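Local atomic coordinates of muconolactone isomerase-like protein (Thermus thermophilus, PDB entry 1VDH), a protein that catalyses the hydrogen peroxide-dependent, stepwise decarboxylation of Fe-coproporphyrin III to heme b, the last step of coproporphyrin-dependent heme biosynthesis. Residues Glu13-Leu18 against Arg131-Val136; His19-Leu24 against Arg104-Tyr109; Gly60-Tyr65 against Phe76-Pro81; Val142-Met147 against Pro231-Lys236. One frame throughout, in Å; residues are numbered along the deposited sequence.

Contact 1: Glu13-Leu18 against Arg131-Val136; sequences EGWHVL and RLTPRV
Leu-132 docks the loop after strand 102-116 onto strand 10-24. Its carbonyl O accepts a nearly straight hydrogen bond from Trp-15 N (2.9 Å) and also receives a CA-H...O contact from Gly-14 CA at 3.3 Å. The backbones run so close here that a CB on Gly-14 would clash with Leu-132 O. Methyl CD2 of Leu-132 rests 3.8 Å from Glu-13 O, and the same side chain packs on Leu-114. Thr-133 then lies over one face of the Trp-15 indole, its CB 3.6 Å from the centroid of the six-membered ring and 8° off the normal, a CH-pi contact. With its CG2 set anti to the carbonyl carbon, the methyl reaches back over NE1 and CE2. Pro-134 brings its carbonyl O to the indole edge, 3.4 Å from Trp-15 CZ3. In Arg-135 a bend at chi2 (66°) carries the guanidinium to the far end of the indole, where Trp-15 CH2 lies over its face, 3.7 Å from CZ. The planes are inclined at 48°, so the groups are not stacked flat. Arg-135 NH2 also donates to Thr-133 O (2.9 Å), tying the loop to itself and limiting rotation of the guanidinium. The chemistry implies a joint resting mainly on packing round the buried indole, with one backbone hydrogen bond between the segments, on a loop that carries Arg-131, predicted to bind Fe-coproporphyrin III.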
# COMPACT_ATOMS: atom_id res chain seq x y z
N GLU A 13 18.40 -19.90 -19.45
CA GLU A 13 16.97 -19.94 -19.18
C GLU A 13 16.38 -21.30 -19.50
O GLU A 13 16.76 -21.93 -20.49
CB GLU A 13 16.23 -18.87 -19.99
CG GLU A 13 16.38 -17.45 -19.45
CD GLU A 13 17.80 -16.93 -19.52
OE1 GLU A 13 18.41 -16.99 -20.60
OE2 GLU A 13 18.31 -16.47 -18.48
N GLY A 14 15.44 -21.74 -18.67
CA GLY A 14 14.78 -23.02 -18.87
C GLY A 14 13.29 -22.81 -19.02
O GLY A 14 12.85 -21.90 -19.73
N TRP A 15 12.51 -23.65 -18.35
CA TRP A 15 11.05 -23.55 -18.42
C TRP A 15 10.53 -22.24 -17.84
O TRP A 15 11.13 -21.66 -16.94
CB TRP A 15 10.40 -24.71 -17.64
CG TRP A 15 10.25 -25.99 -18.41
CD1 TRP A 15 10.32 -26.17 -19.76
CD2 TRP A 15 9.96 -27.28 -17.85
NE1 TRP A 15 10.10 -27.49 -20.08
CE2 TRP A 15 9.87 -28.19 -18.93
CE3 TRP A 15 9.77 -27.76 -16.54
CZ2 TRP A 15 9.61 -29.55 -18.74
CZ3 TRP A 15 9.50 -29.11 -16.35
CH2 TRP A 15 9.42 -29.99 -17.45
N HIS A 16 9.41 -21.78 -18.39
CA HIS A 16 8.75 -20.57 -17.92
C HIS A 16 7.89 -21.03 -16.75
O HIS A 16 7.42 -22.17 -16.74
CB HIS A 16 7.89 -19.96 -19.02
CG HIS A 16 8.69 -19.36 -20.14
ND1 HIS A 16 8.39 -18.14 -20.70
CD2 HIS A 16 9.79 -19.82 -20.78
CE1 HIS A 16 9.27 -17.87 -21.65
NE2 HIS A 16 10.13 -18.87 -21.72
N VAL A 17 7.71 -20.16 -15.77
CA VAL A 17 6.97 -20.51 -14.57
C VAL A 17 5.86 -19.53 -14.21
O VAL A 17 6.05 -18.31 -14.29
CB VAL A 17 7.93 -20.56 -13.35
CG1 VAL A 17 7.23 -21.17 -12.15
CG2 VAL A 17 9.20 -21.33 -13.69
N LEU A 18 4.72 -20.07 -13.80
CA LEU A 18 3.61 -19.23 -13.38
C LEU A 18 3.09 -19.67 -12.01
O LEU A 18 2.74 -20.84 -11.82
CB LEU A 18 2.45 -19.25 -14.38
CG LEU A 18 1.20 -18.50 -13.91
CD1 LEU A 18 1.49 -17.01 -13.80
CD2 LEU A 18 0.04 -18.74 -14.87
N ARG A 131 18.40 -29.10 -14.42
CA ARG A 131 17.84 -28.01 -13.62
C ARG A 131 17.07 -26.97 -14.43
O ARG A 131 16.35 -26.14 -13.87
CB ARG A 131 18.93 -27.34 -12.77
CG ARG A 131 19.50 -28.24 -11.67
CD ARG A 131 20.36 -27.45 -10.70
NE ARG A 131 20.90 -28.24 -9.59
CZ ARG A 131 20.23 -28.55 -8.49
NH1 ARG A 131 20.82 -29.26 -7.54
NH2 ARG A 131 18.96 -28.18 -8.32
N LEU A 132 17.20 -27.03 -15.76
CA LEU A 132 16.50 -26.11 -16.65
C LEU A 132 15.02 -26.49 -16.74
O LEU A 132 14.17 -25.63 -16.95
CB LEU A 132 17.11 -26.14 -18.05
CG LEU A 132 18.53 -25.60 -18.20
CD1 LEU A 132 19.05 -25.86 -19.62
CD2 LEU A 132 18.55 -24.11 -17.89
N THR A 133 14.73 -27.77 -16.54
CA THR A 133 13.37 -28.28 -16.61
C THR A 133 13.01 -29.06 -15.34
O THR A 133 12.68 -30.24 -15.39
CB THR A 133 13.22 -29.20 -17.84
OG1 THR A 133 14.18 -30.26 -17.77
CG2 THR A 133 13.46 -28.41 -19.11
N PRO A 134 12.98 -28.36 -14.19
CA PRO A 134 12.66 -29.00 -12.91
C PRO A 134 11.21 -29.45 -12.76
O PRO A 134 10.28 -28.69 -13.05
CB PRO A 134 13.02 -27.91 -11.90
CG PRO A 134 12.58 -26.66 -12.61
CD PRO A 134 13.10 -26.90 -14.03
N ARG A 135 11.03 -30.69 -12.35
CA ARG A 135 9.69 -31.23 -12.12
C ARG A 135 9.30 -30.93 -10.69
O ARG A 135 10.12 -31.03 -9.78
CB ARG A 135 9.66 -32.75 -12.35
CG ARG A 135 9.33 -33.17 -13.76
CD ARG A 135 10.42 -32.78 -14.75
NE ARG A 135 10.19 -33.40 -16.06
CZ ARG A 135 11.01 -33.28 -17.10
NH1 ARG A 135 10.71 -33.89 -18.24
NH2 ARG A 135 12.10 -32.54 -17.01
N VAL A 136 8.04 -30.55 -10.50
CA VAL A 136 7.51 -30.24 -9.18
C VAL A 136 7.29 -31.54 -8.40
O VAL A 136 6.60 -32.44 -8.88
CB VAL A 136 6.17 -29.49 -9.30
CG1 VAL A 136 5.57 -29.24 -7.94
CG2 VAL A 136 6.36 -28.18 -10.04

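Contact 2: His19-Leu24 against Arg104-Tyr109; sequences HDFRLL and RSYSFY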
# COMPACT_ATOMS: atom_id res chain seq x y z
N HIS A 19 3.13 -18.75 -11.06
CA HIS A 19 2.59 -19.01 -9.73
C HIS A 19 1.23 -18.32 -9.77
O HIS A 19 1.14 -17.12 -10.02
CB HIS A 19 3.44 -18.37 -8.63
CG HIS A 19 4.65 -19.16 -8.28
ND1 HIS A 19 5.80 -19.14 -9.05
CD2 HIS A 19 4.90 -19.99 -7.25
CE1 HIS A 19 6.71 -19.92 -8.49
NE2 HIS A 19 6.19 -20.45 -7.40
N ASP A 20 0.18 -19.09 -9.55
CA ASP A 20 -1.17 -18.55 -9.59
C ASP A 20 -1.82 -18.80 -8.23
O ASP A 20 -2.27 -19.91 -7.94
CB ASP A 20 -1.97 -19.24 -10.71
CG ASP A 20 -3.35 -18.64 -10.94
OD1 ASP A 20 -3.87 -17.90 -10.08
OD2 ASP A 20 -3.93 -18.93 -12.00
N PHE A 21 -1.82 -17.77 -7.39
CA PHE A 21 -2.41 -17.84 -6.06
C PHE A 21 -3.84 -17.32 -6.07
O PHE A 21 -4.11 -16.22 -6.56
CB PHE A 21 -1.61 -16.99 -5.06
CG PHE A 21 -0.24 -17.51 -4.77
CD1 PHE A 21 -0.05 -18.48 -3.79
CD2 PHE A 21 0.87 -17.01 -5.44
CE1 PHE A 21 1.22 -18.94 -3.47
CE2 PHE A 21 2.15 -17.46 -5.13
CZ PHE A 21 2.33 -18.43 -4.15
N ARG A 22 -4.75 -18.09 -5.48
CA ARG A 22 -6.15 -17.70 -5.43
C ARG A 22 -6.74 -17.94 -4.05
O ARG A 22 -6.24 -18.76 -3.27
CB ARG A 22 -6.96 -18.48 -6.47
CG ARG A 22 -6.33 -18.45 -7.85
CD ARG A 22 -7.33 -18.09 -8.93
NE ARG A 22 -6.69 -18.14 -10.24
CZ ARG A 22 -7.31 -17.92 -11.39
NH1 ARG A 22 -8.60 -17.63 -11.41
NH2 ARG A 22 -6.63 -18.01 -12.52
N LEU A 23 -7.79 -17.18 -3.74
CA LEU A 23 -8.50 -17.30 -2.47
C LEU A 23 -9.83 -17.98 -2.75
O LEU A 23 -10.49 -17.69 -3.76
CB LEU A 23 -8.75 -15.92 -1.86
CG LEU A 23 -7.55 -15.24 -1.18
CD1 LEU A 23 -7.90 -13.79 -0.93
CD2 LEU A 23 -7.20 -15.96 0.13
N LEU A 24 -10.23 -18.88 -1.86
CA LEU A 24 -11.49 -19.59 -2.02
C LEU A 24 -12.63 -18.87 -1.30
O LEU A 24 -12.48 -18.43 -0.16
CB LEU A 24 -11.36 -21.02 -1.49
CG LEU A 24 -12.64 -21.87 -1.46
CD1 LEU A 24 -13.09 -22.19 -2.88
CD2 LEU A 24 -12.39 -23.15 -0.68
N ARG A 104 -8.40 -14.07 -7.47
CA ARG A 104 -6.94 -14.06 -7.62
C ARG A 104 -6.36 -13.13 -6.56
O ARG A 104 -6.76 -11.98 -6.45
CB ARG A 104 -6.53 -13.56 -9.01
CG ARG A 104 -7.05 -14.38 -10.18
CD ARG A 104 -6.29 -14.06 -11.47
NE ARG A 104 -4.94 -14.63 -11.46
CZ ARG A 104 -4.18 -14.79 -12.54
NH1 ARG A 104 -4.62 -14.42 -13.73
NH2 ARG A 104 -2.99 -15.38 -12.43
N SER A 105 -5.42 -13.64 -5.77
CA SER A 105 -4.83 -12.83 -4.72
C SER A 105 -3.39 -12.40 -4.99
O SER A 105 -2.95 -11.35 -4.53
CB SER A 105 -4.92 -13.55 -3.37
OG SER A 105 -4.19 -14.76 -3.38
N TYR A 106 -2.65 -13.23 -5.73
CA TYR A 106 -1.26 -12.93 -6.07
C TYR A 106 -0.84 -13.84 -7.22
O TYR A 106 -1.50 -14.84 -7.52
CB TYR A 106 -0.35 -13.16 -4.85
CG TYR A 106 1.05 -12.58 -5.00
CD1 TYR A 106 1.25 -11.20 -5.05
CD2 TYR A 106 2.17 -13.41 -5.08
CE1 TYR A 106 2.54 -10.66 -5.19
CE2 TYR A 106 3.46 -12.88 -5.22
CZ TYR A 106 3.63 -11.51 -5.27
OH TYR A 106 4.90 -10.98 -5.40
N SER A 107 0.26 -13.48 -7.88
CA SER A 107 0.78 -14.27 -8.99
C SER A 107 2.21 -13.85 -9.28
O SER A 107 2.66 -12.81 -8.79
CB SER A 107 -0.08 -14.07 -10.26
OG SER A 107 0.17 -12.82 -10.86
N PHE A 108 2.91 -14.66 -10.05
CA PHE A 108 4.29 -14.36 -10.40
C PHE A 108 4.65 -15.08 -11.69
O PHE A 108 4.39 -16.28 -11.84
CB PHE A 108 5.25 -14.78 -9.28
CG PHE A 108 6.57 -14.06 -9.31
CD1 PHE A 108 6.64 -12.71 -8.95
CD2 PHE A 108 7.74 -14.72 -9.68
CE1 PHE A 108 7.86 -12.03 -8.96
CE2 PHE A 108 8.96 -14.05 -9.69
CZ PHE A 108 9.03 -12.70 -9.33
N TYR A 109 5.19 -14.33 -12.64
CA TYR A 109 5.62 -14.90 -13.91
C TYR A 109 7.14 -14.80 -13.96
O TYR A 109 7.70 -13.72 -13.80
CB TYR A 109 4.99 -14.16 -15.10
CG TYR A 109 5.60 -14.55 -16.43
CD1 TYR A 109 6.01 -13.57 -17.34
CD2 TYR A 109 5.79 -15.89 -16.77
CE1 TYR A 109 6.60 -13.92 -18.55
CE2 TYR A 109 6.38 -16.25 -17.98
CZ TYR A 109 6.78 -15.26 -18.87
OH TYR A 109 7.37 -15.60 -20.07
O HOH W 1 6.64 -17.75 -11.24
O HOH W 2 -3.44 -15.34 -9.33
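Phe-21 faces both Ser-105 and Tyr-106, a classic beta bulge between antiparallel strands 10-24 and 102-116. Phe-21 O takes Ser-105 N at 3.0 Å and, weakly, Tyr-106 N. Packing is tight on the side bearing His-19, Phe-21, Tyr-106 and Phe-108: the Phe-21 and Tyr-106 side chains run side by side, Phe-21 CD2 meeting the edge of the tyrosine ring 3.8 Å from its CD2, and Phe-233 meets both rings. The side bearing Asp-20, Arg-22 and Arg-104 is polar, its contacts across the strands looser. Arg-22 grips the Asp-20 carboxylate side-on, NE to OD1 at 2.8 Å and NH2 to the syn lone pair of OD2 at 2.9 Å. Its guanidinium lies flat on that of Arg-104, planes 13° apart; the carboxylate beside both probably offsets the like charges. A bend at chi3 (73°) turns Arg-104 toward Asp-20, in a long salt bridge, NH2 to OD1 3.6 Å; Glu-90 is its second acidic partner. A leucine in place of Arg-22 would probably leave Asp-20 without its two-pronged mate and Arg-104 without its stacked group. A water accepts from Arg-104 NE and lies 2.7 Å from Asp-20 OD1 and Tyr-106 O.

Contact 3: Gly60-Tyr65 against Phe76-Pro81; sequences GSYGIY and FLNLRP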
# COMPACT_ATOMS: atom_id res chain seq x y z
N GLY A 60 6.31 -30.04 -19.48
CA GLY A 60 6.07 -29.13 -18.37
C GLY A 60 5.87 -29.86 -17.07
O GLY A 60 6.10 -31.07 -16.98
N SER A 61 5.43 -29.14 -16.04
CA SER A 61 5.19 -29.73 -14.73
C SER A 61 4.21 -28.84 -13.97
O SER A 61 3.99 -27.68 -14.34
CB SER A 61 6.51 -29.86 -13.96
OG SER A 61 6.35 -30.63 -12.78
N TYR A 62 3.59 -29.39 -12.92
CA TYR A 62 2.63 -28.62 -12.13
C TYR A 62 2.51 -29.13 -10.69
O TYR A 62 2.97 -30.22 -10.35
CB TYR A 62 1.24 -28.65 -12.77
CG TYR A 62 0.44 -29.89 -12.41
CD1 TYR A 62 -0.56 -29.83 -11.44
CD2 TYR A 62 0.73 -31.13 -12.98
CE1 TYR A 62 -1.26 -30.98 -11.06
CE2 TYR A 62 0.04 -32.28 -12.60
CZ TYR A 62 -0.95 -32.19 -11.64
OH TYR A 62 -1.64 -33.32 -11.25
N GLY A 63 1.81 -28.34 -9.89
CA GLY A 63 1.56 -28.68 -8.50
C GLY A 63 0.44 -27.80 -7.98
O GLY A 63 0.32 -26.65 -8.39
N ILE A 64 -0.42 -28.37 -7.13
CA ILE A 64 -1.51 -27.61 -6.54
C ILE A 64 -1.34 -27.70 -5.02
O ILE A 64 -1.16 -28.79 -4.48
CB ILE A 64 -2.90 -28.13 -6.96
CG1 ILE A 64 -3.07 -27.96 -8.48
CG2 ILE A 64 -4.00 -27.39 -6.21
CD1 ILE A 64 -4.41 -28.46 -9.03
N TYR A 65 -1.39 -26.55 -4.35
CA TYR A 65 -1.17 -26.51 -2.91
C TYR A 65 -2.22 -25.79 -2.08
O TYR A 65 -2.89 -24.88 -2.55
CB TYR A 65 0.17 -25.82 -2.63
CG TYR A 65 1.33 -26.35 -3.42
CD1 TYR A 65 2.23 -27.25 -2.86
CD2 TYR A 65 1.54 -25.94 -4.74
CE1 TYR A 65 3.31 -27.74 -3.58
CE2 TYR A 65 2.62 -26.42 -5.47
CZ TYR A 65 3.50 -27.32 -4.88
OH TYR A 65 4.58 -27.78 -5.59
N PHE A 76 -1.68 -22.60 -7.72
CA PHE A 76 -1.65 -23.42 -8.93
C PHE A 76 -0.32 -23.07 -9.57
O PHE A 76 -0.14 -21.98 -10.12
CB PHE A 76 -2.81 -23.07 -9.86
CG PHE A 76 -4.16 -23.34 -9.27
CD1 PHE A 76 -4.81 -22.38 -8.49
CD2 PHE A 76 -4.79 -24.57 -9.47
CE1 PHE A 76 -6.06 -22.64 -7.93
CE2 PHE A 76 -6.04 -24.84 -8.92
CZ PHE A 76 -6.68 -23.87 -8.14
N LEU A 77 0.64 -23.98 -9.43
CA LEU A 77 1.98 -23.79 -9.98
C LEU A 77 2.12 -24.56 -11.28
O LEU A 77 1.85 -25.76 -11.33
CB LEU A 77 3.03 -24.26 -8.97
CG LEU A 77 4.51 -24.26 -9.42
CD1 LEU A 77 4.94 -22.86 -9.82
CD2 LEU A 77 5.40 -24.79 -8.30
N ASN A 78 2.57 -23.87 -12.32
CA ASN A 78 2.76 -24.49 -13.63
C ASN A 78 4.05 -24.04 -14.30
O ASN A 78 4.44 -22.88 -14.19
CB ASN A 78 1.58 -24.17 -14.56
CG ASN A 78 0.43 -25.12 -14.38
OD1 ASN A 78 0.47 -26.26 -14.86
ND2 ASN A 78 -0.62 -24.67 -13.71
N LEU A 79 4.72 -24.99 -14.94
CA LEU A 79 5.96 -24.72 -15.67
C LEU A 79 5.76 -25.24 -17.09
O LEU A 79 5.20 -26.32 -17.28
CB LEU A 79 7.16 -25.41 -15.01
CG LEU A 79 7.69 -24.82 -13.70
CD1 LEU A 79 6.87 -25.33 -12.52
CD2 LEU A 79 9.16 -25.19 -13.51
N ARG A 80 6.17 -24.45 -18.08
CA ARG A 80 6.01 -24.81 -19.49
C ARG A 80 7.20 -24.29 -20.29
O ARG A 80 7.95 -23.44 -19.81
CB ARG A 80 4.73 -24.20 -20.06
CG ARG A 80 3.42 -24.60 -19.37
CD ARG A 80 3.03 -26.05 -19.64
NE ARG A 80 1.66 -26.30 -19.19
CZ ARG A 80 1.32 -26.64 -17.95
NH1 ARG A 80 2.25 -26.79 -17.00
NH2 ARG A 80 0.04 -26.74 -17.62
N PRO A 81 7.39 -24.79 -21.53
CA PRO A 81 8.49 -24.36 -22.41
C PRO A 81 8.39 -22.91 -22.90
O PRO A 81 9.32 -22.41 -23.53
CB PRO A 81 8.40 -25.34 -23.58
CG PRO A 81 7.74 -26.54 -23.00
CD PRO A 81 6.68 -25.93 -22.12
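The Arg-80 guanidinium meets Ser-61 O at its edge, near its plane, with NH1 3.3 Å from that oxygen, and Trp-51 is its cation-pi partner. The Tyr-65 ring likewise turns an edge to this hairpin, CE2 lying 4.1 Å from Leu-77 CB. Phe-76 and Ile-64 meet obliquely, CD2 to CG1 3.9 Å, and Tyr-62 has a cation-pi partner in Lys-138. Arg-80 is bent at chi2 (-71°), which folds the guanidinium back along its own strand. From there NH1 donates to Leu-79 O (3.0 Å) from above the carbonyl plane, while Ser-61 N reaches the same oxygen from the opposite face. Asn-78 OD1 takes weak bonds from both NH1 and NH2 of Arg-80 and also lies 3.3 Å from Tyr-62 CB. A methionine instead of Arg-80 would probably leave Asn-78 OD1 without these donors, its amide free to turn, and Trp-51 without its cation. The backbones pair through Ser-61 with Leu-79 and Gly-63 with Leu-77, each joined by two hydrogen bonds. At the backbone angles of Gly-60 a CB would run into the preceding carbonyl O, and one on Gly-63 would strike Tyr-65 OH. Antiparallel strands 61-67 and 74-80 thus form a beta hairpin, with helices 34-56 and 83-95 packed on the side of Ile-64, Phe-76 and Asn-78, and Leu-77 and Leu-79 on the other touching Val-17 of strand 10-24.

Contact 4: Val142-Met147 against Pro231-Lys236; sequences VCFYPM and PFFVGK
Part of the predicted active site lies on this strand pair: Tyr-145, the predicted catalytic residue, stacks on Phe-232, and Tyr-145, Pro-146 and Met-147 are all predicted to bind Fe-coproporphyrin III. The two rings form an offset stack, centroids 4.4 Å apart and planes at 20°, with Phe-232 CE2 over one face of the tyrosine ring, 3.3 Å from its CG. Tyr-145 CB in turn sits over the centre of the Phe-232 ring, 3.6 Å from the centroid. A chi1 of 63° sets the tyrosine CG between the backbone N and the carbonyl carbon, which lays the ring alongside Phe-232. Cys-143 SG approaches the edge of the same phenylalanine, 4.1 Å from CD2, a sulfur-aromatic contact. Pro-231 CD packs 3.8 Å from Pro-146 CG, and Pro-231 O, buried without a hydrogen-bond partner, lies 3.3 Å from Tyr-145 CB. The Phe-144 and Phe-233 side chains run side by side on the other side of the sheet, CD1 to CD2 4.0 Å. Paired backbone hydrogen bonds join Val-142 to Gly-235 and Phe-144 to Phe-233. Asp-195 of a neighbouring subunit binds Phe-232 N. Such pairing belongs to the chlorite dismutase-family beta barrel, whose strand 141-152 contributes Tyr-145 to Lys-149 to the predicted coproheme site.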
# COMPACT_ATOMS: atom_id res chain seq x y z
N VAL A 142 5.69 -26.53 -0.05
CA VAL A 142 6.36 -25.56 -0.90
C VAL A 142 6.46 -24.23 -0.17
O VAL A 142 5.59 -23.88 0.64
CB VAL A 142 5.60 -25.33 -2.24
CG1 VAL A 142 4.25 -24.65 -1.99
CG2 VAL A 142 6.44 -24.46 -3.18
N CYS A 143 7.56 -23.53 -0.41
CA CYS A 143 7.79 -22.20 0.13
C CYS A 143 8.15 -21.34 -1.08
O CYS A 143 9.11 -21.65 -1.80
CB CYS A 143 8.96 -22.17 1.11
SG CYS A 143 9.57 -20.47 1.49
N PHE A 144 7.35 -20.32 -1.34
CA PHE A 144 7.62 -19.42 -2.45
C PHE A 144 7.79 -17.99 -1.96
O PHE A 144 7.01 -17.51 -1.14
CB PHE A 144 6.50 -19.41 -3.50
CG PHE A 144 6.62 -18.27 -4.50
CD1 PHE A 144 5.82 -17.14 -4.38
CD2 PHE A 144 7.59 -18.31 -5.49
CE1 PHE A 144 5.99 -16.05 -5.23
CE2 PHE A 144 7.77 -17.22 -6.35
CZ PHE A 144 6.97 -16.09 -6.22
N TYR A 145 8.77 -17.30 -2.53
CA TYR A 145 9.01 -15.91 -2.21
C TYR A 145 9.82 -15.26 -3.31
O TYR A 145 10.66 -15.91 -3.95
CB TYR A 145 9.75 -15.74 -0.87
CG TYR A 145 11.14 -16.34 -0.83
CD1 TYR A 145 12.27 -15.55 -1.08
CD2 TYR A 145 11.34 -17.67 -0.49
CE1 TYR A 145 13.55 -16.08 -0.99
CE2 TYR A 145 12.61 -18.21 -0.39
CZ TYR A 145 13.71 -17.41 -0.65
OH TYR A 145 14.97 -17.95 -0.55
N PRO A 146 9.48 -14.01 -3.66
CA PRO A 146 10.21 -13.28 -4.70
C PRO A 146 11.28 -12.44 -4.00
O PRO A 146 11.21 -12.22 -2.78
CB PRO A 146 9.12 -12.41 -5.32
CG PRO A 146 8.31 -12.03 -4.13
CD PRO A 146 8.22 -13.33 -3.33
N MET A 147 12.27 -11.98 -4.75
CA MET A 147 13.33 -11.16 -4.16
C MET A 147 14.10 -10.38 -5.21
O MET A 147 14.04 -10.69 -6.40
CB MET A 147 14.31 -12.04 -3.36
CG MET A 147 15.14 -13.02 -4.21
SD MET A 147 16.32 -14.00 -3.21
CE MET A 147 17.58 -12.78 -2.87
N PRO A 231 6.90 -11.19 -0.15
CA PRO A 231 6.04 -12.05 0.66
C PRO A 231 6.43 -13.53 0.61
O PRO A 231 7.00 -13.99 -0.38
CB PRO A 231 4.66 -11.82 0.04
CG PRO A 231 4.98 -11.56 -1.40
CD PRO A 231 6.17 -10.64 -1.31
N PHE A 232 6.17 -14.25 1.70
CA PHE A 232 6.48 -15.68 1.78
C PHE A 232 5.18 -16.48 1.88
O PHE A 232 4.33 -16.19 2.72
CB PHE A 232 7.37 -16.00 2.99
CG PHE A 232 8.81 -15.59 2.82
CD1 PHE A 232 9.18 -14.25 2.88
CD2 PHE A 232 9.79 -16.54 2.60
CE1 PHE A 232 10.51 -13.86 2.71
CE2 PHE A 232 11.13 -16.17 2.44
CZ PHE A 232 11.49 -14.83 2.49
N PHE A 233 5.03 -17.46 0.99
CA PHE A 233 3.84 -18.31 0.96
C PHE A 233 4.24 -19.75 1.24
O PHE A 233 5.20 -20.26 0.65
CB PHE A 233 3.19 -18.29 -0.43
CG PHE A 233 2.65 -16.96 -0.84
CD1 PHE A 233 1.29 -16.69 -0.75
CD2 PHE A 233 3.49 -15.98 -1.37
CE1 PHE A 233 0.77 -15.47 -1.18
CE2 PHE A 233 2.98 -14.77 -1.81
CZ PHE A 233 1.62 -14.51 -1.71
N VAL A 234 3.51 -20.41 2.13
CA VAL A 234 3.80 -21.81 2.43
C VAL A 234 2.56 -22.63 2.11
O VAL A 234 1.45 -22.28 2.51
CB VAL A 234 4.19 -22.03 3.91
CG1 VAL A 234 4.49 -23.52 4.14
CG2 VAL A 234 5.43 -21.22 4.26
N GLY A 235 2.75 -23.70 1.34
CA GLY A 235 1.64 -24.54 0.97
C GLY A 235 1.94 -26.03 1.07
O GLY A 235 3.09 -26.45 0.99
N LYS A 236 0.89 -26.81 1.30
CA LYS A 236 1.01 -28.26 1.40
C LYS A 236 0.55 -28.85 0.07
O LYS A 236 -0.55 -28.53 -0.40
CB LYS A 236 0.11 -28.78 2.53
CG LYS A 236 0.12 -30.29 2.67
CD LYS A 236 -0.79 -30.74 3.81
CE LYS A 236 -0.90 -32.25 3.86
NZ LYS A 236 0.41 -32.91 4.10

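All four contacts involve one curled antiparallel sheet; in contact 1 a loop packs on its strand 10-24, which also serves contact 2, the two centres lying 18 Å apart. Contact 3 sits beside contact 1, centres 9 Å apart, joined by His-16 N to Arg-80 O at 2.6 Å and by Val-136 N to Ser-61 OG at 2.8 Å; Asp-20 O to Phe-76 N (2.8 Å) links it to contact 2. Contacts 2 and 4 meet through aromatic groups, among them His-19 with Phe-144. The predicted catalytic tyrosine lies in contact 4, its side chain about 6 Å from that of His-172, the predicted axial iron ligand, and about 8 Å from that of Tyr-106 in contact 2.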